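Local coordinates for ecto-NAD+ glycohydrolase (CD38 molecule) (Bos taurus, PDB 3GC6), which belongs to the ADP-ribosyl cyclase family and folds as a bundle of helices beside a four-stranded parallel sheet, with five disulfides, at residues D29-Q33 with T34-G38; S147-W150 with E151-E155; S181-G184 with R185-P189. The protein carries 1 engineered substitution. All blocks are in the same frame, centred on the assembly; numbering follows the deposited sequence.

How the contacts relate
Each contact joins residues close in sequence: contact 2 within helix 145-159, contact 1 at the end of helix 20-35, contact 3 around helix 182-187 and its N-cap. Contact 2 is the most central, and contact 3 is also largely buried. Their centres are about 10 Å apart and they touch, where Ser154 meets Gln187. Contact 1 is only partly buried and faces the second subunit. Its centre lies about 29 Å from that of contact 3, on the opposite side of the chain's centre. Aromatic and aliphatic packing dominates contact 2. Contacts 1 and 3 each combine a pi-type turn with a bound sulfate, beside two threonine hydroxyls in contact 1 and bonded to a backbone amide in contact 3.

Contact 1 of 3, residues D29-Q33 with T34-G38; sequences DTYTQ and TIRPG. With SO4 (sulfate ion), chain E.
The last turn of helix 20-35 widens where Thr30 and Tyr31 meet Ile35 and Arg36. It is a pi-type turn, centred on residues 31-33, and the chain leaves the helix at Arg36. Thr30 O takes two amides. Thr34 N lies 2.9 Å from Thr30 O, in the usual helical step. Ile35 N reaches the same Thr30 O at 3.0 Å, one residue further on. Arg36 N then bonds to Tyr31 O at 2.8 Å, almost straight, with 172° at the hydrogen. Ile35 N adds only a weak bond to Tyr31 O.

A sulfate, probably from the crystallisation liquor, bridges the two threonines. Its O3 is 2.7 Å from Thr30 OG1, and its O1 is 3.0 Å from Thr34 OG1. Each hydroxyl has a second acceptor nearby: Glu26 O for Thr30, and Thr30 O for Thr34. Thr34 OG1 sits between its own N and carbonyl carbon (chi1 78°), which brings it to both the anion and Thr30 O. The ion lies at the subunit interface, where Ser41 of the second subunit also bonds it and Gln33 NE2 crosses to Arg42 O of the second subunit.

Tyr31 CG lies anti to the backbone N (chi1 -174°), and its ring reaches across the side chains of Ile35, at about a right angle, and Arg36. Tyr31 CE2 is 3.9 Å from Arg36 CB, and Ile35 CG2 approaches Tyr31 CD1 at 4.2 Å. The ring's OH is anchored outside the segments, on Asp108 O. Thr32 O is buried without a conventional partner; a CA-H...O contact brings Pro37 CA to 3.5 Å from it.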
ATOM      1  N   ASP A  29       6.122   4.118  -1.831  1.00  4.52           N
ATOM      2  CA  ASP A  29       5.502   2.988  -2.558  1.00  4.56           C
ATOM      3  C   ASP A  29       6.242   1.690  -2.282  1.00  4.51           C
ATOM      4  O   ASP A  29       5.632   0.637  -2.043  1.00  4.77           O
ATOM      5  CB  ASP A  29       5.489   3.272  -4.062  1.00  4.54           C
ATOM      6  CG  ASP A  29       4.477   4.359  -4.454  1.00  5.62           C
ATOM      7  OD1 ASP A  29       3.534   4.628  -3.685  1.00  4.77           O
ATOM      8  OD2 ASP A  29       4.624   4.948  -5.561  1.00  6.26           O
ATOM      9  N   THR A  30       7.574   1.730  -2.346  1.00  4.40           N
ATOM     10  CA  THR A  30       8.360   0.546  -2.057  1.00  4.45           C
ATOM     11  C   THR A  30       8.070   0.010  -0.655  1.00  4.53           C
ATOM     12  O   THR A  30       7.837  -1.189  -0.435  1.00  4.97           O
ATOM     13  CB  THR A  30       9.857   0.869  -2.238  1.00  4.72           C
ATOM     14  OG1 THR A  30      10.067   1.138  -3.630  1.00  5.19           O
ATOM     15  CG2 THR A  30      10.732  -0.308  -1.762  1.00  5.38           C
ATOM     16  N   TYR A  31       8.080   0.905   0.315  1.00  4.20           N
ATOM     17  CA  TYR A  31       7.878   0.475   1.680  1.00  4.34           C
ATOM     18  C   TYR A  31       6.496  -0.157   1.913  1.00  4.56           C
ATOM     19  O   TYR A  31       6.393  -1.270   2.458  1.00  4.84           O
ATOM     20  CB  TYR A  31       8.077   1.658   2.626  1.00  4.24           C
ATOM     21  CG  TYR A  31       8.031   1.263   4.099  1.00  4.04           C
ATOM     22  CD1 TYR A  31       9.207   0.951   4.783  1.00  4.21           C
ATOM     23  CD2 TYR A  31       6.810   1.178   4.782  1.00  4.33           C
ATOM     24  CE1 TYR A  31       9.203   0.557   6.138  1.00  4.39           C
ATOM     25  CE2 TYR A  31       6.780   0.790   6.146  1.00  4.13           C
ATOM     26  CZ  TYR A  31       7.991   0.491   6.815  1.00  4.06           C
ATOM     27  OH  TYR A  31       7.988   0.155   8.163  1.00  4.62           O
ATOM     28  N   THR A  32       5.453   0.551   1.486  1.00  4.67           N
ATOM     29  CA  THR A  32       4.093   0.149   1.819  1.00  4.88           C
ATOM     30  C   THR A  32       3.652  -1.076   1.046  1.00  5.23           C
ATOM     31  O   THR A  32       2.725  -1.768   1.488  1.00  5.49           O
ATOM     32  CB  THR A  32       3.092   1.257   1.558  1.00  5.00           C
ATOM     33  OG1 THR A  32       3.199   1.658   0.182  1.00  4.64           O
ATOM     34  CG2 THR A  32       3.376   2.473   2.461  1.00  4.48           C
ATOM     35  N   GLN A  33       4.254  -1.304  -0.126  1.00  5.25           N
ATOM     36  CA  GLN A  33       3.793  -2.399  -1.005  1.00  5.64           C
ATOM     37  C   GLN A  33       4.728  -3.604  -1.052  1.00  6.34           C
ATOM     38  O   GLN A  33       4.300  -4.728  -1.364  1.00  6.44           O
ATOM     39  CB  GLN A  33       3.586  -1.858  -2.418  1.00  5.11           C
ATOM     40  CG  GLN A  33       2.500  -0.825  -2.502  1.00  5.14           C
ATOM     41  CD  GLN A  33       2.310  -0.306  -3.906  1.00  5.50           C
ATOM     42  OE1 GLN A  33       2.344  -1.075  -4.880  1.00  5.12           O
ATOM     43  NE2 GLN A  33       2.090   1.000  -4.030  1.00  5.70           N
ATOM     44  N   THR A  34       6.002  -3.397  -0.774  1.00  6.96           N
ATOM     45  CA  THR A  34       6.961  -4.486  -1.001  1.00  8.02           C
ATOM     46  C   THR A  34       7.830  -4.803   0.221  1.00  8.53           C
ATOM     47  O   THR A  34       8.273  -5.944   0.404  1.00  8.73           O
ATOM     48  CB  THR A  34       7.831  -4.259  -2.266  1.00  7.99           C
ATOM     49  OG1 THR A  34       8.865  -3.306  -1.982  1.00  8.47           O
ATOM     50  CG2 THR A  34       6.996  -3.784  -3.441  1.00  8.25           C
ATOM     51  N   ILE A  35       8.060  -3.807   1.070  1.00  8.91           N
ATOM     52  CA  ILE A  35       8.852  -4.013   2.283  1.00  9.42           C
ATOM     53  C   ILE A  35       8.002  -4.470   3.464  1.00  9.73           C
ATOM     54  O   ILE A  35       8.253  -5.544   4.044  1.00  9.86           O
ATOM     55  CB  ILE A  35       9.664  -2.762   2.660  1.00  9.52           C
ATOM     56  CG1 ILE A  35      10.667  -2.457   1.553  1.00  9.50           C
ATOM     57  CG2 ILE A  35      10.410  -2.964   3.992  1.00  9.95           C
ATOM     58  CD1 ILE A  35      11.489  -1.256   1.845  1.00  9.74           C
ATOM     59  N   ARG A  36       7.014  -3.665   3.832  1.00 10.01           N
ATOM     60  CA  ARG A  36       6.118  -4.006   4.926  1.00 10.70           C
ATOM     61  C   ARG A  36       4.661  -3.976   4.485  1.00 10.88           C
ATOM     62  O   ARG A  36       3.871  -3.197   5.007  1.00 10.92           O
ATOM     63  CB  ARG A  36       6.324  -3.077   6.129  1.00 10.84           C
ATOM     64  CG  ARG A  36       7.171  -3.642   7.269  1.00 12.09           C
ATOM     65  CD  ARG A  36       8.499  -4.218   6.786  1.00 13.96           C
ATOM     66  NE  ARG A  36       9.376  -4.661   7.872  1.00 14.81           N
ATOM     67  CZ  ARG A  36      10.526  -4.072   8.195  1.00 15.27           C
ATOM     68  NH1 ARG A  36      10.951  -3.008   7.518  1.00 14.90           N
ATOM     69  NH2 ARG A  36      11.252  -4.547   9.200  1.00 15.34           N
ATOM     70  N   PRO A  37       4.293  -4.842   3.526  1.00 11.21           N
ATOM     71  CA  PRO A  37       2.897  -4.860   3.119  1.00 11.52           C
ATOM     72  C   PRO A  37       2.065  -5.745   4.050  1.00 11.80           C
ATOM     73  O   PRO A  37       2.571  -6.220   5.084  1.00 11.81           O
ATOM     74  CB  PRO A  37       2.963  -5.496   1.738  1.00 11.54           C
ATOM     75  CG  PRO A  37       4.071  -6.498   1.857  1.00 11.32           C
ATOM     76  CD  PRO A  37       5.091  -5.843   2.793  1.00 11.23           C
ATOM     77  N   GLY A  38       0.808  -5.966   3.672  1.00 11.97           N
ATOM     78  CA  GLY A  38      -0.138  -6.701   4.508  1.00 12.13           C
ATOM     79  C   GLY A  38      -0.682  -5.811   5.616  1.00 12.24           C
ATOM     80  O   GLY A  38      -1.702  -6.117   6.239  1.00 12.54           O
TER
HETATM   81  S   SO4 E 279       9.598  -1.223  -5.803  1.00 67.81           S
HETATM   82  O1  SO4 E 279       9.237  -1.681  -4.463  1.00 68.05           O
HETATM   83  O2  SO4 E 279       8.961  -2.089  -6.803  1.00 67.22           O
HETATM   84  O3  SO4 E 279       9.152   0.160  -5.973  1.00 66.87           O
HETATM   85  O4  SO4 E 279      11.052  -1.285  -5.962  1.00 67.76           O

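Contact 2 of 3, residues S147-W150 with E151-E155; sequences SVFW and EVLSE
Trp150 O is gripped twice by Ser154. Ser154 OG donates to Trp150 O at 2.7 Å, and Ser154 N donates to the same oxygen at 2.9 Å. The two donors come from opposite faces of the carbonyl plane. Ser154 OG lies anti to its carbonyl carbon (chi1 -74°), which turns it back toward Trp150 O. Leu153 N bonds to Phe149 O at 2.8 Å, with Val152 N on Val148 O and Glu151 N on Ser147 O in the same spacing.

The backbone bonds are the regular i to i+4 bonds of helix 145-159, near the centre of the chain. The packing uses both the i+4 and the i+3 step: Leu153 meets Phe149 and Trp150. It lies alongside both aromatic residues and points the same way. Its CD2 methyl is 3.9 Å from Phe149 CZ. The same Leu153 CD2 lies 4.1 Å from Trp150 CZ3. Phe149 and Trp150 meet in turn: Phe149 CE2 stands 3.6 Å above the Trp150 ring plane, over its centre, and Trp150 CD1 lies at the edge of the Phe149 ring. Trp120 and Tyr68 meet Phe149 edge-to-face. On another flank, Val152 CG1 rests 3.3 Å from Val148 O. Trp150 also touches Ile182, the first residue of helix 182-187.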
ATOM      1  N   SER A 147      17.179  18.036  11.671  1.00  4.21           N
ATOM      2  CA  SER A 147      17.445  17.625  13.052  1.00  4.17           C
ATOM      3  C   SER A 147      16.158  17.434  13.852  1.00  4.01           C
ATOM      4  O   SER A 147      15.995  16.427  14.577  1.00  4.35           O
ATOM      5  CB  SER A 147      18.337  18.687  13.739  1.00  4.09           C
ATOM      6  OG  SER A 147      19.591  18.768  13.085  1.00  4.67           O
ATOM      7  N   VAL A 148      15.228  18.391  13.724  1.00  3.92           N
ATOM      8  CA  VAL A 148      13.975  18.312  14.460  1.00  3.77           C
ATOM      9  C   VAL A 148      13.134  17.093  14.029  1.00  3.86           C
ATOM     10  O   VAL A 148      12.509  16.418  14.859  1.00  4.01           O
ATOM     11  CB  VAL A 148      13.206  19.644  14.401  1.00  3.73           C
ATOM     12  CG1 VAL A 148      11.815  19.465  14.961  1.00  4.04           C
ATOM     13  CG2 VAL A 148      14.006  20.682  15.185  1.00  3.82           C
ATOM     14  N   PHE A 149      13.145  16.763  12.742  1.00  3.38           N
ATOM     15  CA  PHE A 149      12.441  15.562  12.268  1.00  3.48           C
ATOM     16  C   PHE A 149      12.942  14.335  13.042  1.00  3.68           C
ATOM     17  O   PHE A 149      12.155  13.539  13.583  1.00  3.86           O
ATOM     18  CB  PHE A 149      12.712  15.346  10.778  1.00  3.44           C
ATOM     19  CG  PHE A 149      12.228  14.024  10.276  1.00  3.37           C
ATOM     20  CD1 PHE A 149      10.886  13.839   9.910  1.00  3.35           C
ATOM     21  CD2 PHE A 149      13.104  12.956  10.185  1.00  3.84           C
ATOM     22  CE1 PHE A 149      10.432  12.555   9.425  1.00  3.44           C
ATOM     23  CE2 PHE A 149      12.663  11.699   9.721  1.00  3.83           C
ATOM     24  CZ  PHE A 149      11.339  11.518   9.340  1.00  3.32           C
ATOM     25  N   TRP A 150      14.261  14.151  13.081  1.00  3.61           N
ATOM     26  CA  TRP A 150      14.768  12.914  13.707  1.00  3.65           C
ATOM     27  C   TRP A 150      14.518  12.945  15.221  1.00  3.92           C
ATOM     28  O   TRP A 150      14.338  11.898  15.840  1.00  3.99           O
ATOM     29  CB  TRP A 150      16.247  12.717  13.362  1.00  3.81           C
ATOM     30  CG  TRP A 150      16.405  12.303  11.942  1.00  3.70           C
ATOM     31  CD1 TRP A 150      16.917  13.056  10.923  1.00  4.19           C
ATOM     32  CD2 TRP A 150      16.054  11.036  11.365  1.00  3.93           C
ATOM     33  NE1 TRP A 150      16.895  12.344   9.731  1.00  3.50           N
ATOM     34  CE2 TRP A 150      16.354  11.096   9.987  1.00  3.62           C
ATOM     35  CE3 TRP A 150      15.473   9.865  11.871  1.00  3.89           C
ATOM     36  CZ2 TRP A 150      16.131   9.996   9.119  1.00  3.81           C
ATOM     37  CZ3 TRP A 150      15.238   8.798  11.021  1.00  3.74           C
ATOM     38  CH2 TRP A 150      15.563   8.858   9.654  1.00  3.40           C
ATOM     39  N   GLU A 151      14.531  14.141  15.804  1.00  4.12           N
ATOM     40  CA  GLU A 151      14.263  14.272  17.240  1.00  4.42           C
ATOM     41  C   GLU A 151      12.820  13.853  17.520  1.00  4.05           C
ATOM     42  O   GLU A 151      12.570  13.033  18.426  1.00  4.57           O
ATOM     43  CB  GLU A 151      14.575  15.718  17.684  1.00  5.09           C
ATOM     44  CG  GLU A 151      13.903  16.290  18.898  1.00  7.39           C
ATOM     45  CD  GLU A 151      13.986  17.835  18.835  1.00 10.10           C
ATOM     46  OE1 GLU A 151      15.100  18.353  18.574  1.00 12.03           O
ATOM     47  OE2 GLU A 151      12.960  18.525  18.974  1.00 11.24           O
ATOM     48  N   VAL A 152      11.842  14.389  16.784  1.00  4.27           N
ATOM     49  CA  VAL A 152      10.467  14.077  17.119  1.00  4.15           C
ATOM     50  C   VAL A 152      10.130  12.634  16.718  1.00  4.07           C
ATOM     51  O   VAL A 152       9.384  11.943  17.425  1.00  4.53           O
ATOM     52  CB  VAL A 152       9.460  15.100  16.533  1.00  4.90           C
ATOM     53  CG1 VAL A 152       9.531  15.127  15.054  1.00  5.20           C
ATOM     54  CG2 VAL A 152       8.032  14.786  17.049  1.00  5.77           C
ATOM     55  N   LEU A 153      10.677  12.175  15.598  1.00  3.97           N
ATOM     56  CA  LEU A 153      10.446  10.771  15.242  1.00  3.82           C
ATOM     57  C   LEU A 153      10.997   9.867  16.334  1.00  3.62           C
ATOM     58  O   LEU A 153      10.367   8.862  16.700  1.00  3.94           O
ATOM     59  CB  LEU A 153      11.068  10.392  13.892  1.00  4.13           C
ATOM     60  CG  LEU A 153      10.398   9.204  13.186  1.00  4.64           C
ATOM     61  CD1 LEU A 153       8.963   9.551  12.714  1.00  4.72           C
ATOM     62  CD2 LEU A 153      11.280   8.728  12.041  1.00  4.30           C
ATOM     63  N   SER A 154      12.179  10.210  16.819  1.00  3.86           N
ATOM     64  CA  SER A 154      12.831   9.413  17.900  1.00  3.98           C
ATOM     65  C   SER A 154      11.983   9.372  19.159  1.00  4.22           C
ATOM     66  O   SER A 154      11.844   8.325  19.814  1.00  4.19           O
ATOM     67  CB  SER A 154      14.191  10.024  18.263  1.00  4.09           C
ATOM     68  OG  SER A 154      15.139   9.767  17.258  1.00  4.74           O
ATOM     69  N   GLU A 155      11.447  10.525  19.547  1.00  4.09           N
ATOM     70  CA  GLU A 155      10.563  10.596  20.743  1.00  4.32           C
ATOM     71  C   GLU A 155       9.365   9.705  20.601  1.00  4.22           C
ATOM     72  O   GLU A 155       9.023   8.953  21.522  1.00  4.40           O
ATOM     73  CB  GLU A 155      10.082  12.036  20.976  1.00  4.87           C
ATOM     74  CG  GLU A 155      11.199  12.971  21.369  1.00  6.63           C
ATOM     75  CD  GLU A 155      10.707  14.372  21.722  1.00  8.50           C
ATOM     76  OE1 GLU A 155       9.595  14.742  21.309  1.00  9.10           O
ATOM     77  OE2 GLU A 155      11.459  15.116  22.391  1.00 10.18           O
TER

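Contact 3 of 3, residues S181-G184 with R185-P189; sequences SIFG and RVQAP. Engineered in segment 185-189: Gln187 (natural residue Glu). With SO4 (sulfate ion), chain G.
Gln187, an engineered residue (glutamate in the natural sequence), reaches back along Ile182 and Phe183. Its CB lies 3.6 Å from Phe183 O. CG stands beside its own backbone N (chi1 -63°), and from there the chain extends across the preceding turn. CG passes near Ile182 O, and CD lies over Phe183 CA. At the tip, Gln187 OE1 approaches Phe183 CD1 at 3.4 Å, at the ring edge and in its plane. Amide and ring planes are 77° apart. The other branch, Gln187 NE2, has Ser154 OG of helix 145-159 as its partner and passes near Ile182 CG2.

Helix 182-187 is the helix of a beta-alpha-beta unit between strands 164-170 and 196-203. It also holds a pi-type turn, at 185-187. Ile182 O accepts Val186 N at 3.0 Å. Gln187 N lies 3.1 Å from the same Ile182 O, in its carbonyl plane. Ala188 N then reaches Phe183 O at 2.8 Å, nearly straight, while Ala188 CB sits over one face of the Phe183 ring, toward its rim.

At the other end Ser181 is the N-cap. Its OG accepts from Gly184 N at 3.0 Å and also meets Asp178 O. The Arg185 side chain folds back at its third torsion, placing one guanidinium face over Ser181 O. Ile182 N bonds to O1 of a sulfate, probably from the crystallisation liquor, at 2.7 Å. Thus two amides of the first turn, Ile182 N and Gly184 N, are satisfied by a bound anion and a capping hydroxyl. An anion at this place would be favoured by the partial positive charge of the helix start.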
ATOM      1  N   SER A 181      24.177  12.011  22.556  1.00  5.83           N
ATOM      2  CA  SER A 181      23.727  11.391  21.311  1.00  5.59           C
ATOM      3  C   SER A 181      22.215  11.437  21.238  1.00  4.88           C
ATOM      4  O   SER A 181      21.545  11.686  22.237  1.00  4.91           O
ATOM      5  CB  SER A 181      24.175   9.922  21.243  1.00  5.25           C
ATOM      6  OG  SER A 181      23.489   9.128  22.203  1.00  5.25           O
ATOM      7  N   ILE A 182      21.676  11.215  20.045  1.00  5.10           N
ATOM      8  CA  ILE A 182      20.222  11.211  19.933  1.00  5.06           C
ATOM      9  C   ILE A 182      19.624  10.085  20.798  1.00  4.79           C
ATOM     10  O   ILE A 182      18.559  10.233  21.385  1.00  5.09           O
ATOM     11  CB  ILE A 182      19.720  11.161  18.459  1.00  5.53           C
ATOM     12  CG1 ILE A 182      18.221  11.442  18.391  1.00  6.45           C
ATOM     13  CG2 ILE A 182      20.145   9.858  17.738  1.00  6.21           C
ATOM     14  CD1 ILE A 182      17.788  11.895  17.012  1.00  6.64           C
ATOM     15  N   PHE A 183      20.327   8.959  20.866  1.00  4.60           N
ATOM     16  CA  PHE A 183      19.840   7.863  21.699  1.00  4.47           C
ATOM     17  C   PHE A 183      19.817   8.283  23.177  1.00  4.42           C
ATOM     18  O   PHE A 183      18.849   8.048  23.918  1.00  4.37           O
ATOM     19  CB  PHE A 183      20.698   6.593  21.537  1.00  4.57           C
ATOM     20  CG  PHE A 183      20.343   5.530  22.545  1.00  4.48           C
ATOM     21  CD1 PHE A 183      19.129   4.878  22.479  1.00  3.94           C
ATOM     22  CD2 PHE A 183      21.221   5.214  23.570  1.00  4.03           C
ATOM     23  CE1 PHE A 183      18.764   3.917  23.427  1.00  3.90           C
ATOM     24  CE2 PHE A 183      20.910   4.239  24.516  1.00  4.24           C
ATOM     25  CZ  PHE A 183      19.666   3.583  24.452  1.00  4.07           C
ATOM     26  N   GLY A 184      20.880   8.947  23.607  1.00  4.37           N
ATOM     27  CA  GLY A 184      21.008   9.277  25.028  1.00  4.31           C
ATOM     28  C   GLY A 184      20.173  10.482  25.442  1.00  4.88           C
ATOM     29  O   GLY A 184      19.731  10.573  26.573  1.00  5.19           O
ATOM     30  N   ARG A 185      19.990  11.415  24.517  1.00  4.92           N
ATOM     31  CA  ARG A 185      19.328  12.680  24.847  1.00  5.53           C
ATOM     32  C   ARG A 185      17.813  12.607  24.622  1.00  5.20           C
ATOM     33  O   ARG A 185      17.033  13.198  25.395  1.00  5.53           O
ATOM     34  CB  ARG A 185      19.930  13.801  23.985  1.00  6.06           C
ATOM     35  CG  ARG A 185      19.259  15.167  24.155  1.00  7.93           C
ATOM     36  CD  ARG A 185      19.827  16.227  23.181  1.00 10.32           C
ATOM     37  NE  ARG A 185      19.687  15.871  21.760  1.00 11.31           N
ATOM     38  CZ  ARG A 185      20.699  15.394  21.037  1.00 12.29           C
ATOM     39  NH1 ARG A 185      21.880  15.242  21.618  1.00 12.87           N
ATOM     40  NH2 ARG A 185      20.555  15.067  19.760  1.00 12.00           N
ATOM     41  N   VAL A 186      17.403  11.869  23.579  1.00  4.49           N
ATOM     42  CA  VAL A 186      16.015  11.870  23.138  1.00  4.86           C
ATOM     43  C   VAL A 186      15.323  10.513  23.292  1.00  4.70           C
ATOM     44  O   VAL A 186      14.156  10.441  23.690  1.00  5.18           O
ATOM     45  CB  VAL A 186      15.890  12.334  21.649  1.00  5.00           C
ATOM     46  CG1 VAL A 186      14.437  12.379  21.254  1.00  5.53           C
ATOM     47  CG2 VAL A 186      16.528  13.700  21.457  1.00  5.46           C
ATOM     48  N   GLN A 187      16.025   9.429  22.949  1.00  4.44           N
ATOM     49  CA  GLN A 187      15.319   8.133  22.927  1.00  4.27           C
ATOM     50  C   GLN A 187      15.221   7.506  24.306  1.00  4.18           C
ATOM     51  O   GLN A 187      14.121   7.271  24.801  1.00  4.47           O
ATOM     52  CB  GLN A 187      15.961   7.199  21.925  1.00  4.24           C
ATOM     53  CG  GLN A 187      15.854   7.736  20.483  1.00  4.52           C
ATOM     54  CD  GLN A 187      16.731   6.997  19.487  1.00  4.57           C
ATOM     55  OE1 GLN A 187      17.366   6.005  19.797  1.00  5.09           O
ATOM     56  NE2 GLN A 187      16.721   7.475  18.231  1.00  4.86           N
ATOM     57  N   ALA A 188      16.357   7.281  24.960  1.00  4.23           N
ATOM     58  CA  ALA A 188      16.311   6.607  26.267  1.00  4.30           C
ATOM     59  C   ALA A 188      15.436   7.356  27.291  1.00  4.52           C
ATOM     60  O   ALA A 188      14.654   6.751  27.985  1.00  4.65           O
ATOM     61  CB  ALA A 188      17.748   6.325  26.816  1.00  4.15           C
ATOM     62  N   PRO A 189      15.546   8.695  27.363  1.00  4.47           N
ATOM     63  CA  PRO A 189      14.761   9.414  28.384  1.00  4.62           C
ATOM     64  C   PRO A 189      13.260   9.395  28.119  1.00  4.52           C
ATOM     65  O   PRO A 189      12.488   9.727  29.030  1.00  5.07           O
ATOM     66  CB  PRO A 189      15.286  10.863  28.274  1.00  4.46           C
ATOM     67  CG  PRO A 189      16.704  10.668  27.783  1.00  5.41           C
ATOM     68  CD  PRO A 189      16.627   9.544  26.801  1.00  4.88           C
TER
HETATM   69  S   SO4 G 281      24.349  10.633  17.211  1.00 30.23           S
HETATM   70  O1  SO4 G 281      23.261  11.340  17.885  1.00 32.90           O
HETATM   71  O2  SO4 G 281      24.067  10.615  15.785  1.00 35.05           O
HETATM   72  O3  SO4 G 281      25.563  11.409  17.482  1.00 35.66           O
HETATM   73  O4  SO4 G 281      24.528   9.279  17.733  1.00 33.40           O